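Long-range contact in DnaJ homolog subfamily C member 10 (Mus musculus, PDB 3APQ), which reduces disulfide bonds in the endoplasmic reticulum, serving both the correct folding of proteins and the degradation of misfolded ones: residues Y88-I99 / H130-K141. Numbering follows the deposited sequence. Where two conformers were deposited one is given.
Sequences YDFGIYDDDPEI and HDLAPTWREFAK
Arg137 spends two N-H groups on the 88-99 loop, both acceptors lying close to its guanidinium plane: NE forms a salt bridge with Asp96 OD2 (2.9 Å), met from above the carboxylate plane, and NH2 bonds to Ile92 O (3.0 Å). The chain runs extended from CG to NE, carrying the group across to the loop, while Tyr93 CE1 lies over one guanidinium face. A methionine in its place would probably leave the Asp96 carboxylate without its charged mate and the Ile92 carbonyl without this donor. The Tyr93 ring has Ile92 CG2 over the centre of one face and Trp136 CD1 over the other, and its OH against Ala133 CA (3.4 Å). Farther along, Ile99 CG1 presses tightly on Ala140 CB (3.4 Å), and CD1 reaches Trp136 CD1. Here the loop between helix 83-88 and strand 100-101 lies along helix 127-142 of the thioredoxin fold, the helix that carries Cys129 of the redox-active disulfide with Cys126. Near that site, in one of its two modelled conformers, His130 NE2 gives an almost straight bond (177°) to Asp89 OD1 (2.7 Å), in the imidazole plane but from above the carboxylate; Asp89 OD2 accepts from Gly125 N. Glu98 bends at chi2 (81°) beside Lys141 CG, and one water joins Glu98 OE1 to the Arg137 carbonyl. Trp136 also meets Phe118 edge-to-face; Arg20 of the J domain pairs with Asp94.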
loop_
_atom_site.group_PDB
_atom_site.type_symbol
_atom_site.label_atom_id
_atom_site.label_comp_id
_atom_site.label_asym_id
_atom_site.label_seq_id
_atom_site.Cartn_x
_atom_site.Cartn_y
_atom_site.Cartn_z
ATOM N N TYR A 88 -12.870 -1.265 -4.202
ATOM C CA TYR A 88 -12.224 -0.405 -5.172
ATOM C C TYR A 88 -11.081 0.455 -4.592
ATOM O O TYR A 88 -10.316 1.006 -5.376
ATOM C CB TYR A 88 -13.226 0.550 -5.809
ATOM C CG TYR A 88 -14.277 -0.144 -6.664
ATOM C CD1 TYR A 88 -13.935 -0.723 -7.902
ATOM C CD2 TYR A 88 -15.574 -0.242 -6.229
ATOM C CE1 TYR A 88 -14.931 -1.377 -8.716
ATOM C CE2 TYR A 88 -16.593 -0.902 -7.019
ATOM C CZ TYR A 88 -16.241 -1.462 -8.260
ATOM O OH TYR A 88 -17.188 -2.103 -9.053
ATOM N N ASP A 89 -10.974 0.552 -3.255
ATOM C CA ASP A 89 -10.048 1.560 -2.666
ATOM C C ASP A 89 -9.053 0.972 -1.661
ATOM O O ASP A 89 -8.554 1.687 -0.782
ATOM C CB ASP A 89 -10.836 2.703 -1.984
ATOM C CG ASP A 89 -10.036 4.036 -1.956
ATOM O OD1 ASP A 89 -9.004 4.203 -2.656
ATOM O OD2 ASP A 89 -10.426 4.920 -1.208
ATOM N N PHE A 90 -8.803 -0.325 -1.802
ATOM C CA PHE A 90 -8.040 -1.089 -0.819
ATOM C C PHE A 90 -6.979 -1.930 -1.546
ATOM O O PHE A 90 -7.308 -2.631 -2.497
ATOM C CB PHE A 90 -8.994 -1.980 -0.020
ATOM C CG PHE A 90 -8.301 -2.733 1.047
ATOM C CD1 PHE A 90 -7.913 -2.097 2.231
ATOM C CD2 PHE A 90 -7.944 -4.071 0.845
ATOM C CE1 PHE A 90 -7.251 -2.811 3.244
ATOM C CE2 PHE A 90 -7.263 -4.806 1.835
ATOM C CZ PHE A 90 -6.920 -4.173 3.052
ATOM N N GLY A 91 -5.720 -1.832 -1.117
ATOM C CA GLY A 91 -4.632 -2.602 -1.759
ATOM C C GLY A 91 -4.563 -2.336 -3.253
ATOM O O GLY A 91 -4.490 -3.264 -4.063
ATOM N N ILE A 92 -4.624 -1.048 -3.610
ATOM C CA ILE A 92 -4.818 -0.605 -4.989
ATOM C C ILE A 92 -3.939 -1.317 -6.001
ATOM O O ILE A 92 -4.382 -1.637 -7.114
ATOM C CB ILE A 92 -4.464 0.988 -5.095
ATOM C CG1 ILE A 92 -5.551 1.765 -4.357
ATOM C CG2 ILE A 92 -4.458 1.506 -6.481
ATOM C CD1 ILE A 92 -6.971 1.112 -4.567
ATOM N N TYR A 93 -2.673 -1.466 -5.655
ATOM C CA TYR A 93 -1.731 -1.980 -6.663
ATOM C C TYR A 93 -1.308 -3.394 -6.427
ATOM O O TYR A 93 -0.334 -3.791 -7.042
ATOM C CB TYR A 93 -0.474 -1.073 -6.763
ATOM C CG TYR A 93 -0.838 0.317 -7.303
ATOM C CD1 TYR A 93 -1.370 0.488 -8.596
ATOM C CD2 TYR A 93 -0.680 1.453 -6.491
ATOM C CE1 TYR A 93 -1.704 1.767 -9.086
ATOM C CE2 TYR A 93 -1.054 2.704 -6.948
ATOM C CZ TYR A 93 -1.549 2.848 -8.255
ATOM O OH TYR A 93 -1.889 4.098 -8.672
ATOM N N ASP A 94 -2.026 -4.120 -5.569
ATOM C CA ASP A 94 -1.672 -5.509 -5.180
ATOM C C ASP A 94 -1.725 -6.532 -6.294
ATOM O O ASP A 94 -1.106 -7.591 -6.179
ATOM C CB ASP A 94 -2.532 -5.996 -4.027
ATOM C CG ASP A 94 -2.136 -5.336 -2.690
ATOM O OD1 ASP A 94 -1.109 -4.589 -2.649
ATOM O OD2 ASP A 94 -2.862 -5.551 -1.701
ATOM N N ASP A 95 -2.506 -6.247 -7.350
ATOM C CA ASP A 95 -2.545 -7.145 -8.492
ATOM C C ASP A 95 -1.711 -6.681 -9.680
ATOM O O ASP A 95 -1.907 -7.223 -10.763
ATOM C CB ASP A 95 -3.992 -7.346 -8.986
ATOM C CG ASP A 95 -4.887 -7.947 -7.947
ATOM O OD1 ASP A 95 -4.470 -8.889 -7.228
ATOM O OD2 ASP A 95 -6.053 -7.518 -7.859
ATOM N N ASP A 96 -0.821 -5.685 -9.487
ATOM C CA ASP A 96 0.056 -5.137 -10.506
ATOM C C ASP A 96 1.480 -5.503 -10.107
ATOM O O ASP A 96 2.085 -4.832 -9.278
ATOM C CB ASP A 96 -0.132 -3.614 -10.597
ATOM C CG ASP A 96 -1.590 -3.262 -10.718
ATOM O OD1 ASP A 96 -2.176 -3.762 -11.705
ATOM O OD2 ASP A 96 -2.153 -2.587 -9.812
ATOM N N PRO A 97 2.023 -6.597 -10.686
ATOM C CA PRO A 97 3.311 -7.066 -10.198
ATOM C C PRO A 97 4.445 -6.085 -10.550
ATOM O O PRO A 97 5.494 -6.119 -9.904
ATOM C CB PRO A 97 3.491 -8.437 -10.938
ATOM C CG PRO A 97 2.584 -8.392 -12.087
ATOM C CD PRO A 97 1.396 -7.576 -11.583
ATOM N N GLU A 98 4.209 -5.177 -11.496
ATOM C CA GLU A 98 5.232 -4.153 -11.877
ATOM C C GLU A 98 5.437 -3.005 -10.918
ATOM O O GLU A 98 6.402 -2.219 -11.051
ATOM C CB GLU A 98 4.881 -3.549 -13.240
ATOM C CG GLU A 98 4.792 -4.590 -14.398
ATOM C CD GLU A 98 3.476 -5.333 -14.437
ATOM O OE1 GLU A 98 2.540 -4.973 -13.673
ATOM O OE2 GLU A 98 3.384 -6.275 -15.247
ATOM N N ILE A 99 4.547 -2.931 -9.949
ATOM C CA ILE A 99 4.549 -1.889 -8.947
ATOM C C ILE A 99 4.790 -2.445 -7.543
ATOM O O ILE A 99 4.131 -3.366 -7.153
ATOM C CB ILE A 99 3.227 -1.110 -8.979
ATOM C CG1 ILE A 99 3.116 -0.310 -10.258
ATOM C CG2 ILE A 99 3.054 -0.237 -7.827
ATOM C CD1 ILE A 99 1.740 0.039 -10.591
ATOM N N HIS A 130 -7.378 7.865 -7.992
ATOM C CA HIS A 130 -8.037 6.850 -8.797
ATOM C C HIS A 130 -7.937 7.129 -10.284
ATOM O O HIS A 130 -7.852 6.180 -11.120
ATOM C CB HIS A 130 -9.482 6.621 -8.343
ATOM C CG HIS A 130 -9.568 5.678 -7.182
ATOM N ND1 HIS A 130 -9.970 4.365 -7.316
ATOM C CD2 HIS A 130 -9.229 5.837 -5.882
ATOM C CE1 HIS A 130 -9.890 3.763 -6.138
ATOM N NE2 HIS A 130 -9.435 4.628 -5.258
ATOM N N ASP A 131 -7.921 8.403 -10.629
ATOM C CA ASP A 131 -7.853 8.759 -12.009
ATOM C C ASP A 131 -6.511 8.345 -12.580
ATOM O O ASP A 131 -6.443 7.912 -13.724
ATOM C CB ASP A 131 -8.006 10.281 -12.182
ATOM C CG ASP A 131 -9.459 10.758 -12.083
ATOM O OD1 ASP A 131 -10.373 9.915 -11.967
ATOM O OD2 ASP A 131 -9.682 11.996 -12.115
ATOM N N LEU A 132 -5.463 8.532 -11.796
ATOM C CA LEU A 132 -4.081 8.228 -12.178
ATOM C C LEU A 132 -3.768 6.698 -12.167
ATOM O O LEU A 132 -2.989 6.209 -12.975
ATOM C CB LEU A 132 -3.122 8.984 -11.262
ATOM C CG LEU A 132 -1.671 8.557 -11.377
ATOM C CD1 LEU A 132 -1.095 8.918 -12.779
ATOM C CD2 LEU A 132 -0.809 9.224 -10.261
ATOM N N ALA A 133 -4.405 5.958 -11.279
ATOM C CA ALA A 133 -4.131 4.514 -11.148
ATOM C C ALA A 133 -3.961 3.699 -12.445
ATOM O O ALA A 133 -2.971 3.009 -12.598
ATOM C CB ALA A 133 -5.100 3.854 -10.194
ATOM N N PRO A 134 -4.927 3.763 -13.396
ATOM C CA PRO A 134 -4.721 2.917 -14.563
ATOM C C PRO A 134 -3.485 3.313 -15.354
ATOM O O PRO A 134 -2.838 2.438 -15.911
ATOM C CB PRO A 134 -5.997 3.152 -15.399
ATOM C CG PRO A 134 -7.017 3.420 -14.368
ATOM C CD PRO A 134 -6.296 4.331 -13.392
ATOM N N THR A 135 -3.199 4.607 -15.449
ATOM C CA THR A 135 -2.007 5.098 -16.154
ATOM C C THR A 135 -0.734 4.716 -15.426
ATOM O O THR A 135 0.219 4.297 -16.079
ATOM C CB THR A 135 -2.036 6.614 -16.264
ATOM O OG1 THR A 135 -3.248 7.005 -16.897
ATOM C CG2 THR A 135 -0.833 7.184 -17.078
ATOM N N TRP A 136 -0.714 4.818 -14.080
ATOM C CA TRP A 136 0.458 4.399 -13.339
ATOM C C TRP A 136 0.738 2.903 -13.662
ATOM O O TRP A 136 1.884 2.503 -13.814
ATOM C CB TRP A 136 0.205 4.606 -11.846
ATOM C CG TRP A 136 1.423 4.474 -10.976
ATOM C CD1 TRP A 136 1.680 3.500 -10.053
ATOM C CD2 TRP A 136 2.591 5.321 -11.012
ATOM N NE1 TRP A 136 2.918 3.727 -9.459
ATOM C CE2 TRP A 136 3.494 4.829 -10.043
ATOM C CE3 TRP A 136 2.929 6.471 -11.751
ATOM C CZ2 TRP A 136 4.750 5.440 -9.790
ATOM C CZ3 TRP A 136 4.188 7.078 -11.519
ATOM C CH2 TRP A 136 5.064 6.569 -10.548
ATOM N N ARG A 137 -0.300 2.074 -13.708
ATOM C CA ARG A 137 -0.133 0.651 -14.025
ATOM C C ARG A 137 0.411 0.439 -15.453
ATOM O O ARG A 137 1.295 -0.384 -15.659
ATOM C CB ARG A 137 -1.476 -0.076 -13.956
ATOM C CG ARG A 137 -2.075 -0.160 -12.548
ATOM C CD ARG A 137 -3.470 -0.775 -12.646
ATOM N NE ARG A 137 -3.996 -0.828 -11.287
ATOM C CZ ARG A 137 -5.074 -0.179 -10.877
ATOM N NH1 ARG A 137 -5.847 0.479 -11.766
ATOM N NH2 ARG A 137 -5.406 -0.236 -9.579
ATOM N N GLU A 138 -0.128 1.194 -16.432
ATOM C CA GLU A 138 0.306 1.061 -17.832
ATOM C C GLU A 138 1.763 1.535 -17.972
ATOM O O GLU A 138 2.592 0.898 -18.666
ATOM C CB GLU A 138 -0.632 1.858 -18.783
ATOM C CG GLU A 138 -0.158 1.810 -20.270
ATOM C CD GLU A 138 -0.997 2.690 -21.239
ATOM O OE1 GLU A 138 -1.503 3.773 -20.813
ATOM O OE2 GLU A 138 -1.099 2.297 -22.430
ATOM N N PHE A 139 2.074 2.634 -17.287
ATOM C CA PHE A 139 3.437 3.168 -17.286
ATOM C C PHE A 139 4.414 2.136 -16.683
ATOM O O PHE A 139 5.510 1.882 -17.238
ATOM C CB PHE A 139 3.424 4.486 -16.486
ATOM C CG PHE A 139 4.749 4.880 -15.931
ATOM C CD1 PHE A 139 5.767 5.294 -16.769
ATOM C CD2 PHE A 139 4.980 4.848 -14.571
ATOM C CE1 PHE A 139 7.003 5.672 -16.241
ATOM C CE2 PHE A 139 6.210 5.188 -14.051
ATOM C CZ PHE A 139 7.230 5.610 -14.907
ATOM N N ALA A 140 4.034 1.563 -15.533
ATOM C CA ALA A 140 4.908 0.591 -14.854
ATOM C C ALA A 140 5.216 -0.618 -15.744
ATOM O O ALA A 140 6.345 -1.134 -15.750
ATOM C CB ALA A 140 4.313 0.131 -13.454
ATOM N N LYS A 141 4.261 -1.035 -16.559
ATOM C CA LYS A 141 4.544 -2.108 -17.516
ATOM C C LYS A 141 5.507 -1.670 -18.581
ATOM O O LYS A 141 6.372 -2.444 -19.001
ATOM C CB LYS A 141 3.278 -2.550 -18.210
ATOM C CG LYS A 141 2.287 -3.158 -17.238
ATOM C CD LYS A 141 0.978 -3.006 -17.860
ATOM C CE LYS A 141 0.404 -4.309 -18.143
ATOM N NZ LYS A 141 -0.484 -4.447 -16.994
HETATM O O HOH W 1 -0.934 -4.101 -13.905
HETATM O O HOH W 2 1.253 -2.427 -13.737
HETATM O O HOH W 3 7.783 -1.322 -13.189
HETATM O O HOH W 4 0.413 -6.517 -14.938
#